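Local structure of extracellular solute-binding protein family 1 (Kribbella flavida, 5IXP) at residues R34-T37 with V38-I42; M61-S64 with W65-K68; N332-V335 with G336-V340; G239-L242 with G243-D247; S89-L92 with D93-A97. The protein probably captures a solute outside the cell, as a lipid-anchored binding protein, and hands it to the membrane part of an ABC transporter. One frame throughout, in Å; residues are numbered along the deposited sequence. Where two conformers were deposited one is given.

The five contacts are short local ones, at or near the starts of helices. Contacts 1 and 2 touch. Val38, His41 and Ile42 pack on the given conformer of Trp65, so helix 38-51 rests on the indole of the next strand-helix turn. Contacts 3 and 4 also touch, with Phe339 CE2 3.7 Å from Leu242 CD1. Contact 5 comes within about 5 Å of contact 2 and about 7 Å of contact 3, nearest atoms. Contacts 2 and 4 come within about 6 Å, again between nearest atoms. The group bound at these contacts is formic acid, probably from the crystallisation liquor. It lies at Arg90 and near Val335 and Leu242.

Contact 1: R34-T37 with V38-I42; sequences RAAT and VDEHI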
loop_
_atom_site.group_PDB
_atom_site.type_symbol
_atom_site.label_atom_id
_atom_site.label_comp_id
_atom_site.label_asym_id
_atom_site.label_seq_id
_atom_site.Cartn_x
_atom_site.Cartn_y
_atom_site.Cartn_z
ATOM N N ARG A 34 5.707 -3.259 -21.344
ATOM C CA ARG A 34 4.500 -3.148 -20.523
ATOM C C ARG A 34 3.584 -4.319 -20.835
ATOM O O ARG A 34 3.009 -4.371 -21.926
ATOM C CB ARG A 34 3.757 -1.833 -20.782
ATOM C CG ARG A 34 4.539 -0.593 -20.448
ATOM C CD ARG A 34 3.659 0.640 -20.601
ATOM N NE ARG A 34 4.424 1.845 -20.326
ATOM C CZ ARG A 34 3.893 2.996 -19.930
ATOM N NH1 ARG A 34 2.576 3.108 -19.762
ATOM N NH2 ARG A 34 4.685 4.031 -19.693
ATOM N N ALA A 35 3.423 -5.237 -19.883
ATOM C CA ALA A 35 2.356 -6.223 -20.005
ATOM C C ALA A 35 0.995 -5.522 -20.012
ATOM O O ALA A 35 0.837 -4.406 -19.498
ATOM C CB ALA A 35 2.417 -7.237 -18.859
ATOM N N ALA A 36 0.001 -6.193 -20.606
ATOM C CA ALA A 36 -1.325 -5.589 -20.723
ATOM C C ALA A 36 -1.979 -5.379 -19.365
ATOM O O ALA A 36 -2.763 -4.437 -19.195
ATOM C CB ALA A 36 -2.230 -6.456 -21.597
ATOM N N THR A 37 -1.703 -6.255 -18.403
ATOM C CA THR A 37 -2.309 -6.168 -17.083
ATOM C C THR A 37 -1.244 -6.418 -16.030
ATOM O O THR A 37 -0.183 -6.985 -16.303
ATOM C CB THR A 37 -3.434 -7.197 -16.887
ATOM O OG1 THR A 37 -2.865 -8.512 -16.910
ATOM C CG2 THR A 37 -4.504 -7.075 -17.982
ATOM N N VAL A 38 -1.561 -6.024 -14.803
ATOM C CA VAL A 38 -0.653 -6.298 -13.699
ATOM C C VAL A 38 -0.525 -7.801 -13.470
ATOM O O VAL A 38 0.568 -8.309 -13.201
ATOM C CB VAL A 38 -1.125 -5.562 -12.436
ATOM C CG1 VAL A 38 -0.184 -5.842 -11.325
ATOM C CG2 VAL A 38 -1.187 -4.067 -12.698
ATOM N N ASP A 39 -1.634 -8.541 -13.586
ATOM C CA ASP A 39 -1.560 -9.990 -13.407
ATOM C C ASP A 39 -0.632 -10.623 -14.436
ATOM O O ASP A 39 0.084 -11.585 -14.129
ATOM C CB ASP A 39 -2.949 -10.623 -13.489
ATOM C CG ASP A 39 -3.817 -10.306 -12.278
ATOM O OD1 ASP A 39 -3.271 -10.027 -11.184
ATOM O OD2 ASP A 39 -5.055 -10.350 -12.419
ATOM N N GLU A 40 -0.618 -10.102 -15.667
ATOM C CA GLU A 40 0.279 -10.711 -16.639
ATOM C C GLU A 40 1.720 -10.299 -16.419
ATOM O O GLU A 40 2.627 -11.086 -16.708
ATOM C CB GLU A 40 -0.164 -10.394 -18.053
ATOM C CG GLU A 40 -0.976 -11.558 -18.588
ATOM C CD GLU A 40 -1.934 -11.129 -19.612
ATOM O OE1 GLU A 40 -2.074 -9.900 -19.757
ATOM O OE2 GLU A 40 -2.537 -12.007 -20.263
ATOM N N HIS A 41 1.951 -9.091 -15.908
ATOM C CA HIS A 41 3.302 -8.720 -15.500
ATOM C C HIS A 41 3.838 -9.698 -14.457
ATOM O O HIS A 41 4.972 -10.183 -14.561
ATOM C CB HIS A 41 3.300 -7.290 -14.962
ATOM C CG HIS A 41 4.628 -6.846 -14.439
ATOM N ND1 HIS A 41 5.563 -6.205 -15.227
ATOM C CD2 HIS A 41 5.184 -6.960 -13.208
ATOM C CE1 HIS A 41 6.635 -5.936 -14.499
ATOM N NE2 HIS A 41 6.431 -6.385 -13.270
ATOM N N ILE A 42 3.015 -10.012 -13.451
ATOM C CA ILE A 42 3.388 -10.988 -12.425
ATOM C C ILE A 42 3.647 -12.357 -13.042
ATOM O O ILE A 42 4.639 -13.024 -12.724
ATOM C CB ILE A 42 2.284 -11.091 -11.359
ATOM C CG1 ILE A 42 2.193 -9.827 -10.531
ATOM C CG2 ILE A 42 2.500 -12.317 -10.483
ATOM C CD1 ILE A 42 0.887 -9.741 -9.806
HETATM O O HOH W 1 5.577 -5.469 -18.015
#
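Thr37 OG1 accepts a hydrogen bond from Glu40 N at 3.0 Å, with an N-H...O angle of 151°. Its first torsion (chi1 66°) places OG1 between the backbone N and the carbonyl carbon, facing the first turn of the helix. Glu40 OE1 comes back across the threonine side chain to 3.3 Å from Thr37 OG1. It stays 3.9 Å from Thr37 N, too far to complete a capping box. Thr37 O takes the next bond, from His41 N at 3.0 Å, and a weak one from Glu40 N. With an alanine here in place of Glu40, the Thr37 hydroxyl would probably keep its backbone donor but lose the carboxylate beside it. Water 1 joins Ala35 N to His41 ND1, at 2.9 Å from each, and lies in the plane of the imidazole at its edge. The other ring nitrogen, His41 NE2, is bonded to Ala60 O. Packing follows: Ala35 CB sits 3.5 Å from His41 N, and Val38 packs on Phe9 and Trp65. This is a threonine N-cap. It starts helix 38-51, the helix of a beta-alpha-beta crossover whose strands, 28-34 and 58-62, both pair parallel with strand 2-8.

Contact 2: M61-S64 with W65-K68; sequences MEVS and WIYK
Glu62 O is gripped by two N-H groups of the following turn. Trp65 N gives the firmer bond, at 3.0 Å, and approaches from above the carbonyl plane. Ile66 N adds a weak one. The bond to Trp65 N closes a beta turn that carries the chain from strand 58-62 into helix 66-70. A second acceptor braces the turn: Glu62 OE1 takes Ser64 OG at 2.6 Å and Ser64 N at 2.7 Å, from opposite faces of the carboxylate plane. Two donors hold this group, which should fix its rotation. In the conformer given, the Trp65 indole folds back against Glu62 and Met61. Glu62 CB lies over its face in a CH-pi contact, 3.8 Å from the centroid of the six-membered ring. Met61, a selenomethionine, crosses the indole obliquely, with CG 3.8 Å from Trp65 CE3. Its selenium touches Ile66 CG1, the two side chains crossing at about a right angle. Beyond the turn, Phe9 and Ile42 also pack on Trp65, and Tyr67 OH bonds Glu358. Water 2 donates to Val63 O at 2.7 Å and accepts a weak bond from Tyr67 N. Ser64 O lies at the edge of the Tyr67 ring, near its plane, 3.1 Å from Tyr67 CE1.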
loop_
_atom_site.group_PDB
_atom_site.type_symbol
_atom_site.label_atom_id
_atom_site.label_comp_id
_atom_site.label_asym_id
_atom_site.label_seq_id
_atom_site.Cartn_x
_atom_site.Cartn_y
_atom_site.Cartn_z
HETATM N N MSE A 61 8.303 -4.332 -9.289
HETATM C CA MSE A 61 7.653 -5.232 -8.346
HETATM C C MSE A 61 6.834 -4.409 -7.365
HETATM O O MSE A 61 7.369 -3.483 -6.738
HETATM C CB MSE A 61 8.709 -6.050 -7.602
HETATM C CG MSE A 61 8.314 -7.435 -7.248
HETATM SE SE MSE A 61 9.895 -8.456 -6.950
HETATM C CE MSE A 61 10.337 -9.165 -8.686
ATOM N N GLU A 62 5.550 -4.733 -7.223
ATOM C CA GLU A 62 4.745 -4.086 -6.196
ATOM C C GLU A 62 5.071 -4.680 -4.827
ATOM O O GLU A 62 5.439 -5.860 -4.700
ATOM C CB GLU A 62 3.245 -4.225 -6.492
ATOM C CG GLU A 62 2.411 -3.020 -6.051
ATOM C CD GLU A 62 1.672 -3.228 -4.728
ATOM O OE1 GLU A 62 1.677 -4.352 -4.199
ATOM O OE2 GLU A 62 1.070 -2.264 -4.224
ATOM N N VAL A 63 4.936 -3.845 -3.791
ATOM C CA VAL A 63 5.351 -4.286 -2.463
ATOM C C VAL A 63 4.540 -5.490 -1.999
ATOM O O VAL A 63 5.034 -6.308 -1.210
ATOM C CB VAL A 63 5.270 -3.130 -1.445
ATOM C CG1 VAL A 63 3.815 -2.687 -1.226
ATOM C CG2 VAL A 63 5.952 -3.543 -0.138
ATOM N N SER A 64 3.307 -5.649 -2.484
ATOM C CA SER A 64 2.534 -6.779 -1.975
ATOM C C SER A 64 2.993 -8.119 -2.540
ATOM O O SER A 64 2.600 -9.159 -1.999
ATOM C CB SER A 64 1.041 -6.597 -2.247
ATOM O OG SER A 64 0.771 -6.670 -3.634
ATOM N N TRP A 65 3.809 -8.118 -3.606
ATOM C CA TRP A 65 4.353 -9.342 -4.195
ATOM C C TRP A 65 5.741 -9.688 -3.695
ATOM O O TRP A 65 6.161 -10.841 -3.834
ATOM C CB TRP A 65 4.498 -9.247 -5.722
ATOM C CG TRP A 65 3.465 -8.533 -6.462
ATOM C CD1 TRP A 65 2.167 -8.369 -6.112
ATOM C CD2 TRP A 65 3.639 -7.864 -7.717
ATOM N NE1 TRP A 65 1.515 -7.628 -7.062
ATOM C CE2 TRP A 65 2.398 -7.306 -8.062
ATOM C CE3 TRP A 65 4.729 -7.676 -8.574
ATOM C CZ2 TRP A 65 2.210 -6.577 -9.226
ATOM C CZ3 TRP A 65 4.548 -6.955 -9.727
ATOM C CH2 TRP A 65 3.292 -6.415 -10.052
ATOM N N ILE A 66 6.487 -8.701 -3.193
ATOM C CA ILE A 66 7.932 -8.860 -3.049
ATOM C C ILE A 66 8.288 -9.930 -2.020
ATOM O O ILE A 66 9.392 -10.492 -2.081
ATOM C CB ILE A 66 8.591 -7.501 -2.746
ATOM C CG1 ILE A 66 10.098 -7.571 -3.020
ATOM C CG2 ILE A 66 8.288 -7.038 -1.328
ATOM C CD1 ILE A 66 10.776 -6.210 -3.108
ATOM N N TYR A 67 7.363 -10.266 -1.110
ATOM C CA TYR A 67 7.608 -11.348 -0.157
ATOM C C TYR A 67 7.981 -12.636 -0.882
ATOM O O TYR A 67 8.866 -13.374 -0.436
ATOM C CB TYR A 67 6.374 -11.574 0.731
ATOM C CG TYR A 67 5.211 -12.266 0.028
ATOM C CD1 TYR A 67 4.226 -11.530 -0.617
ATOM C CD2 TYR A 67 5.106 -13.655 0.004
ATOM C CE1 TYR A 67 3.173 -12.150 -1.271
ATOM C CE2 TYR A 67 4.058 -14.289 -0.656
ATOM C CZ TYR A 67 3.094 -13.529 -1.291
ATOM O OH TYR A 67 2.042 -14.142 -1.946
ATOM N N LYS A 68 7.316 -12.913 -2.005
ATOM C CA LYS A 68 7.563 -14.144 -2.746
ATOM C C LYS A 68 8.963 -14.157 -3.345
ATOM O O LYS A 68 9.567 -15.224 -3.494
ATOM C CB LYS A 68 6.498 -14.306 -3.832
ATOM C CG LYS A 68 6.664 -15.529 -4.719
ATOM C CD LYS A 68 5.345 -15.934 -5.367
ATOM C CE LYS A 68 5.568 -16.942 -6.498
ATOM N NZ LYS A 68 4.310 -17.266 -7.238
HETATM O O HOH W 2 5.438 -8.351 0.497
#

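Contact 3: N332-V335 with G336-V340; sequences NAPV and GKIFV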
loop_
_atom_site.group_PDB
_atom_site.type_symbol
_atom_site.label_atom_id
_atom_site.label_comp_id
_atom_site.label_asym_id
_atom_site.label_seq_id
_atom_site.Cartn_x
_atom_site.Cartn_y
_atom_site.Cartn_z
ATOM N N ASN A 332 -9.802 21.499 -0.086
ATOM C CA ASN A 332 -8.520 22.200 -0.166
ATOM C C ASN A 332 -7.548 21.704 0.899
ATOM O O ASN A 332 -6.789 22.482 1.473
ATOM C CB ASN A 332 -8.699 23.716 -0.050
ATOM C CG ASN A 332 -9.318 24.318 -1.279
ATOM O OD1 ASN A 332 -8.850 24.093 -2.393
ATOM N ND2 ASN A 332 -10.374 25.091 -1.089
ATOM N N ALA A 333 -7.577 20.404 1.174
ATOM C CA ALA A 333 -6.701 19.864 2.199
ATOM C C ALA A 333 -5.243 20.019 1.774
ATOM O O ALA A 333 -4.920 19.870 0.590
ATOM C CB ALA A 333 -7.012 18.389 2.467
ATOM N N PRO A 334 -4.342 20.327 2.712
ATOM C CA PRO A 334 -2.901 20.424 2.396
ATOM C C PRO A 334 -2.269 19.038 2.309
ATOM O O PRO A 334 -1.477 18.613 3.157
ATOM C CB PRO A 334 -2.368 21.255 3.567
ATOM C CG PRO A 334 -3.267 20.832 4.727
ATOM C CD PRO A 334 -4.628 20.609 4.133
ATOM N N VAL A 335 -2.637 18.297 1.258
ATOM C CA VAL A 335 -2.295 16.872 1.203
ATOM C C VAL A 335 -0.790 16.657 1.086
ATOM O O VAL A 335 -0.274 15.623 1.527
ATOM C CB VAL A 335 -3.046 16.171 0.054
ATOM C CG1 VAL A 335 -4.543 16.158 0.330
ATOM C CG2 VAL A 335 -2.743 16.856 -1.293
ATOM N N GLY A 336 -0.060 17.606 0.495
ATOM C CA GLY A 336 1.388 17.469 0.451
ATOM C C GLY A 336 1.984 17.373 1.840
ATOM O O GLY A 336 2.759 16.460 2.142
ATOM N N LYS A 337 1.591 18.291 2.721
ATOM C CA LYS A 337 2.108 18.261 4.082
ATOM C C LYS A 337 1.529 17.088 4.862
ATOM O O LYS A 337 2.241 16.442 5.642
ATOM C CB LYS A 337 1.805 19.583 4.779
ATOM C CG LYS A 337 2.569 20.760 4.197
ATOM C CD LYS A 337 2.119 22.054 4.824
ATOM C CE LYS A 337 2.951 23.221 4.327
ATOM N NZ LYS A 337 2.452 24.478 4.934
ATOM N N ILE A 338 0.247 16.786 4.654
ATOM C CA ILE A 338 -0.378 15.694 5.394
ATOM C C ILE A 338 0.325 14.378 5.082
ATOM O O ILE A 338 0.717 13.631 5.984
ATOM C CB ILE A 338 -1.881 15.621 5.080
ATOM C CG1 ILE A 338 -2.625 16.791 5.740
ATOM C CG2 ILE A 338 -2.457 14.283 5.545
ATOM C CD1 ILE A 338 -4.000 17.057 5.137
ATOM N N PHE A 339 0.529 14.084 3.799
ATOM C CA PHE A 339 1.067 12.767 3.489
ATOM C C PHE A 339 2.572 12.672 3.714
ATOM O O PHE A 339 3.081 11.559 3.903
ATOM C CB PHE A 339 0.637 12.364 2.078
ATOM C CG PHE A 339 -0.811 11.991 2.020
ATOM C CD1 PHE A 339 -1.238 10.769 2.531
ATOM C CD2 PHE A 339 -1.760 12.882 1.546
ATOM C CE1 PHE A 339 -2.584 10.428 2.522
ATOM C CE2 PHE A 339 -3.094 12.545 1.543
ATOM C CZ PHE A 339 -3.504 11.315 2.029
ATOM N N VAL A 340 3.287 13.799 3.776
ATOM C CA VAL A 340 4.643 13.764 4.328
ATOM C C VAL A 340 4.601 13.278 5.770
ATOM O O VAL A 340 5.332 12.358 6.160
ATOM C CB VAL A 340 5.318 15.143 4.215
ATOM C CG1 VAL A 340 6.554 15.201 5.103
ATOM C CG2 VAL A 340 5.692 15.424 2.768
#
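Val335 and Phe339 lie side by side, one helical turn apart, and point the same way. The valine meets the ring at its edge: Val335 CB lies in the ring plane, 3.8 Å from Phe339 CD2. Val335 O sits at the same edge, 3.1 Å from Phe339 CD2. The ring is placed there by its first torsion (chi1 -74°), which turns CG back beside the backbone N and so along the preceding turn. One face of the ring carries Ile338 CG2, offset toward the rim.

Pro334 and Ile338 meet differently. Their side chains cross at a slant, and Ile338 CD1 rests 3.7 Å from Pro334 CD. Ile338 CG1 passes 3.4 Å from Pro334 O on the way. Ala333 CB touches the same methyl more loosely, at 4.2 Å from Ile338 CD1.

The backbone fixes this spacing. Ile338 N bonds Pro334 O at 2.9 Å, and Phe339 N bonds Val335 O at 2.9 Å. Pro334 is the N-cap of helix 335-344 and the centre of an inverse gamma turn, closed by a weak bond from Val335 N to Ala333 O. Val335 and Phe339 continue onto Leu242 of helix 241-249, while Ala333 and Ile338 face Val259 of strand 257-260 and Arg134. The side chain of Val335 is about 4 Å from a bound formic acid.

The proline side chain has no acceptor, so Pro334 gives the first turn only its carbonyl O. Between the side chains the contact is wholly apolar, and its polar bonds are those of the main chain.

Contact 4: G239-L242 with G243-D247; sequences GWLL and GVIAD
Leu241 reaches Val244 through two torsions. Its CG is swung away from the backbone N (chi1 -169°), and the second torsion (chi2 66°) then bends CD1 along the helix toward the next turn. Leu241 CD1 arrives 3.8 Å from Val244 CB and also touches both valine methyls. The two side chains meet at a slant. Ile245 has the other first torsion (chi1 -67°), with CG1 beside its own backbone N. This sends the branch back down the helix, Ile245 CG1 lying 4.2 Å from Leu241 CG. These two side chains meet at about a right angle. Ile245 CG1 also passes 3.5 Å from Leu241 O.

Beneath the side chains the helix is regular. Ile245 N bonds Leu241 O at 3.0 Å, and Ala246 N bonds Leu242 O at 3.0 Å. The first turn is different. Water 3 donates to Gly239 O at 2.8 Å and accepts from Gly243 N at 3.0 Å, so a water links the two groups where the helix is only beginning.

This is the N-terminal end of helix 241-249, which follows strand 232-238 after a short turn. The helix folds back on that strand: Leu241 packs on Met235, while Leu242 and Ile245 lie on Cys237, whose disulfide to Cys119 joins it to strand 108-121.

The side chain of Leu242 is about 4 Å from a bound formic acid. Trp240 carries Leu241 CB over the rim of one ring face. Its NE1 bonds Trp270 O, and its ring meets that of Trp270 edge-to-face.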
loop_
_atom_site.group_PDB
_atom_site.type_symbol
_atom_site.label_atom_id
_atom_site.label_comp_id
_atom_site.label_asym_id
_atom_site.label_seq_id
_atom_site.Cartn_x
_atom_site.Cartn_y
_atom_site.Cartn_z
ATOM N N GLY A 239 -2.499 8.085 -0.023
ATOM C CA GLY A 239 -2.546 9.263 -0.876
ATOM C C GLY A 239 -3.129 8.992 -2.252
ATOM O O GLY A 239 -3.934 9.775 -2.759
ATOM N N TRP A 240 -2.746 7.868 -2.872
ATOM C CA TRP A 240 -3.188 7.598 -4.238
ATOM C C TRP A 240 -4.677 7.278 -4.329
ATOM O O TRP A 240 -5.228 7.286 -5.435
ATOM C CB TRP A 240 -2.374 6.449 -4.860
ATOM C CG TRP A 240 -2.391 5.138 -4.084
ATOM C CD1 TRP A 240 -1.431 4.682 -3.221
ATOM C CD2 TRP A 240 -3.399 4.124 -4.127
ATOM N NE1 TRP A 240 -1.782 3.449 -2.718
ATOM C CE2 TRP A 240 -2.986 3.083 -3.259
ATOM C CE3 TRP A 240 -4.612 3.990 -4.810
ATOM C CZ2 TRP A 240 -3.752 1.931 -3.052
ATOM C CZ3 TRP A 240 -5.369 2.841 -4.600
ATOM C CH2 TRP A 240 -4.933 1.829 -3.731
ATOM N N LEU A 241 -5.339 6.990 -3.209
ATOM C CA LEU A 241 -6.764 6.681 -3.260
ATOM C C LEU A 241 -7.635 7.929 -3.385
ATOM O O LEU A 241 -8.795 7.815 -3.800
ATOM C CB LEU A 241 -7.167 5.874 -2.020
ATOM C CG LEU A 241 -8.557 5.231 -2.020
ATOM C CD1 LEU A 241 -8.651 4.152 -3.092
ATOM C CD2 LEU A 241 -8.887 4.666 -0.647
ATOM N N LEU A 242 -7.103 9.111 -3.051
ATOM C CA LEU A 242 -7.896 10.339 -3.140
ATOM C C LEU A 242 -8.519 10.499 -4.523
ATOM O O LEU A 242 -9.703 10.841 -4.651
ATOM C CB LEU A 242 -7.031 11.559 -2.805
ATOM C CG LEU A 242 -6.483 11.597 -1.381
ATOM C CD1 LEU A 242 -5.526 12.774 -1.200
ATOM C CD2 LEU A 242 -7.628 11.697 -0.420
ATOM N N GLY A 243 -7.734 10.251 -5.574
ATOM C CA GLY A 243 -8.257 10.384 -6.922
ATOM C C GLY A 243 -9.319 9.356 -7.254
ATOM O O GLY A 243 -10.234 9.636 -8.031
ATOM N N VAL A 244 -9.199 8.151 -6.697
ATOM C CA VAL A 244 -10.229 7.135 -6.889
ATOM C C VAL A 244 -11.541 7.588 -6.257
ATOM O O VAL A 244 -12.615 7.479 -6.865
ATOM C CB VAL A 244 -9.760 5.790 -6.310
ATOM C CG1 VAL A 244 -10.880 4.768 -6.344
ATOM C CG2 VAL A 244 -8.540 5.285 -7.069
ATOM N N ILE A 245 -11.467 8.105 -5.027
ATOM C CA ILE A 245 -12.668 8.558 -4.325
ATOM C C ILE A 245 -13.333 9.678 -5.108
ATOM O O ILE A 245 -14.550 9.669 -5.335
ATOM C CB ILE A 245 -12.317 9.007 -2.892
ATOM C CG1 ILE A 245 -11.865 7.811 -2.052
ATOM C CG2 ILE A 245 -13.508 9.720 -2.228
ATOM C CD1 ILE A 245 -11.243 8.182 -0.716
ATOM N N ALA A 246 -12.535 10.658 -5.540
ATOM C CA ALA A 246 -13.093 11.809 -6.238
ATOM C C ALA A 246 -13.731 11.393 -7.556
ATOM O O ALA A 246 -14.792 11.906 -7.922
ATOM C CB ALA A 246 -12.011 12.865 -6.460
ATOM N N ASP A 247 -13.105 10.452 -8.274
ATOM C CA ASP A 247 -13.699 9.940 -9.509
ATOM C C ASP A 247 -15.019 9.227 -9.233
ATOM O O ASP A 247 -16.024 9.468 -9.913
ATOM C CB ASP A 247 -12.725 8.997 -10.216
ATOM C CG ASP A 247 -11.606 9.734 -10.938
ATOM O OD1 ASP A 247 -11.779 10.929 -11.264
ATOM O OD2 ASP A 247 -10.555 9.110 -11.193
HETATM O O HOH W 3 -4.753 10.557 -5.293
#

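Contact 5: S89-L92 with D93-A97; sequences SRWL and DWKVA. With FMT (formic acid), chain B.
Leu92 lies alongside Trp94. Its CB begins the contact, over the face of the five-membered ring and 4.0 Å from its centroid, in a CH-pi arrangement. Leu92 CG follows, 4.1 Å from Trp94 NE1. At the tip, Leu92 CD1 lies out past the rim, 3.6 Å from Trp94 CZ2, while CD2 keeps only a looser touch near NE1. The indole comes back to meet the leucine because its CG sits between the backbone N and the carbonyl carbon (chi1 56°). Leu92 is also the N-cap residue: its O accepts from Val96 N at 3.2 Å and more weakly from Lys95 N. Next to it, Trp91 CB packs 3.5 Å from Val96 CG2. Arg90 CD lies over the rim of the Trp91 ring. Arg90 NE bonds formic acid O2 at 2.9 Å, Arg90 NH1 bonds its O1 at 3.0 Å, and Arg90 NH2 bonds Ala292 O. Replacing Arg90 with alanine would probably leave the formic acid and Ala292 O without these donors and remove the methylene that packs over the rim of Trp91. Lys95 NZ reaches Asp112 O and Ser273 O. Helix 93-98 thus lies against strand 108-121, with Leu92 and Trp94 on Ile113, and Leu92 also reaches helix 335-344 at Ala343.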
loop_
_atom_site.group_PDB
_atom_site.type_symbol
_atom_site.label_atom_id
_atom_site.label_comp_id
_atom_site.label_asym_id
_atom_site.label_seq_id
_atom_site.Cartn_x
_atom_site.Cartn_y
_atom_site.Cartn_z
ATOM N N SER A 89 20.161 5.530 3.040
ATOM C CA SER A 89 19.610 6.692 3.741
ATOM C C SER A 89 18.769 7.610 2.855
ATOM O O SER A 89 18.117 8.525 3.380
ATOM C CB SER A 89 20.756 7.490 4.334
ATOM O OG SER A 89 21.704 7.729 3.313
ATOM N N ARG A 90 18.796 7.414 1.536
ATOM C CA ARG A 90 17.925 8.159 0.632
ATOM C C ARG A 90 16.456 7.889 0.928
ATOM O O ARG A 90 15.617 8.791 0.809
ATOM C CB ARG A 90 18.271 7.774 -0.818
ATOM C CG ARG A 90 17.194 8.028 -1.836
ATOM C CD ARG A 90 17.416 7.209 -3.114
ATOM N NE ARG A 90 18.551 7.689 -3.903
ATOM C CZ ARG A 90 18.876 7.219 -5.103
ATOM N NH1 ARG A 90 19.913 7.726 -5.753
ATOM N NH2 ARG A 90 18.152 6.247 -5.658
ATOM N N TRP A 91 16.128 6.661 1.320
ATOM C CA TRP A 91 14.753 6.213 1.488
ATOM C C TRP A 91 14.337 6.207 2.956
ATOM O O TRP A 91 15.168 6.111 3.862
ATOM C CB TRP A 91 14.576 4.799 0.934
ATOM C CG TRP A 91 14.592 4.661 -0.566
ATOM C CD1 TRP A 91 13.536 4.837 -1.418
ATOM C CD2 TRP A 91 15.703 4.275 -1.380
ATOM N NE1 TRP A 91 13.928 4.604 -2.718
ATOM C CE2 TRP A 91 15.252 4.249 -2.720
ATOM C CE3 TRP A 91 17.033 3.945 -1.106
ATOM C CZ2 TRP A 91 16.092 3.923 -3.786
ATOM C CZ3 TRP A 91 17.871 3.612 -2.173
ATOM C CH2 TRP A 91 17.393 3.609 -3.497
ATOM N N LEU A 92 13.021 6.297 3.173
ATOM C CA LEU A 92 12.439 5.908 4.450
ATOM C C LEU A 92 12.930 4.518 4.830
ATOM O O LEU A 92 12.976 3.614 3.990
ATOM C CB LEU A 92 10.911 5.917 4.357
ATOM C CG LEU A 92 10.282 7.292 4.147
ATOM C CD1 LEU A 92 8.890 7.158 3.581
ATOM C CD2 LEU A 92 10.268 8.074 5.481
ATOM N N ASP A 93 13.307 4.348 6.099
ATOM C CA ASP A 93 13.905 3.079 6.510
ATOM C C ASP A 93 12.956 1.903 6.275
ATOM O O ASP A 93 13.391 0.824 5.849
ATOM C CB ASP A 93 14.360 3.144 7.973
ATOM C CG ASP A 93 13.261 3.613 8.938
ATOM O OD1 ASP A 93 13.562 3.691 10.155
ATOM O OD2 ASP A 93 12.117 3.910 8.510
ATOM N N TRP A 94 11.654 2.098 6.504
ATOM C CA TRP A 94 10.718 0.996 6.288
ATOM C C TRP A 94 10.575 0.639 4.809
ATOM O O TRP A 94 10.290 -0.520 4.479
ATOM C CB TRP A 94 9.352 1.318 6.900
ATOM C CG TRP A 94 8.678 2.592 6.442
ATOM C CD1 TRP A 94 8.737 3.819 7.052
ATOM C CD2 TRP A 94 7.791 2.745 5.327
ATOM N NE1 TRP A 94 7.968 4.729 6.368
ATOM C CE2 TRP A 94 7.370 4.095 5.309
ATOM C CE3 TRP A 94 7.317 1.875 4.339
ATOM C CZ2 TRP A 94 6.499 4.593 4.349
ATOM C CZ3 TRP A 94 6.441 2.370 3.385
ATOM C CH2 TRP A 94 6.043 3.720 3.396
ATOM N N LYS A 95 10.761 1.606 3.907
ATOM C CA LYS A 95 10.731 1.281 2.485
ATOM C C LYS A 95 11.896 0.372 2.115
ATOM O O LYS A 95 11.715 -0.612 1.389
ATOM C CB LYS A 95 10.750 2.564 1.644
ATOM C CG LYS A 95 10.663 2.323 0.117
ATOM C CD LYS A 95 9.254 1.916 -0.303
ATOM C CE LYS A 95 9.141 1.760 -1.826
ATOM N NZ LYS A 95 7.753 1.392 -2.282
ATOM N N VAL A 96 13.096 0.675 2.620
ATOM C CA VAL A 96 14.254 -0.174 2.345
ATOM C C VAL A 96 14.038 -1.562 2.926
ATOM O O VAL A 96 14.334 -2.577 2.281
ATOM C CB VAL A 96 15.539 0.461 2.911
ATOM C CG1 VAL A 96 16.732 -0.467 2.687
ATOM C CG2 VAL A 96 15.787 1.818 2.304
ATOM N N ALA A 97 13.504 -1.624 4.150
ATOM C CA ALA A 97 13.391 -2.894 4.862
ATOM C C ALA A 97 12.499 -3.878 4.118
ATOM O O ALA A 97 12.759 -5.088 4.127
ATOM C CB ALA A 97 12.855 -2.649 6.280
HETATM C C FMT B . 20.862 10.232 -3.664
HETATM O O1 FMT B . 20.930 10.388 -4.881
HETATM O O2 FMT B . 19.805 10.186 -3.039
#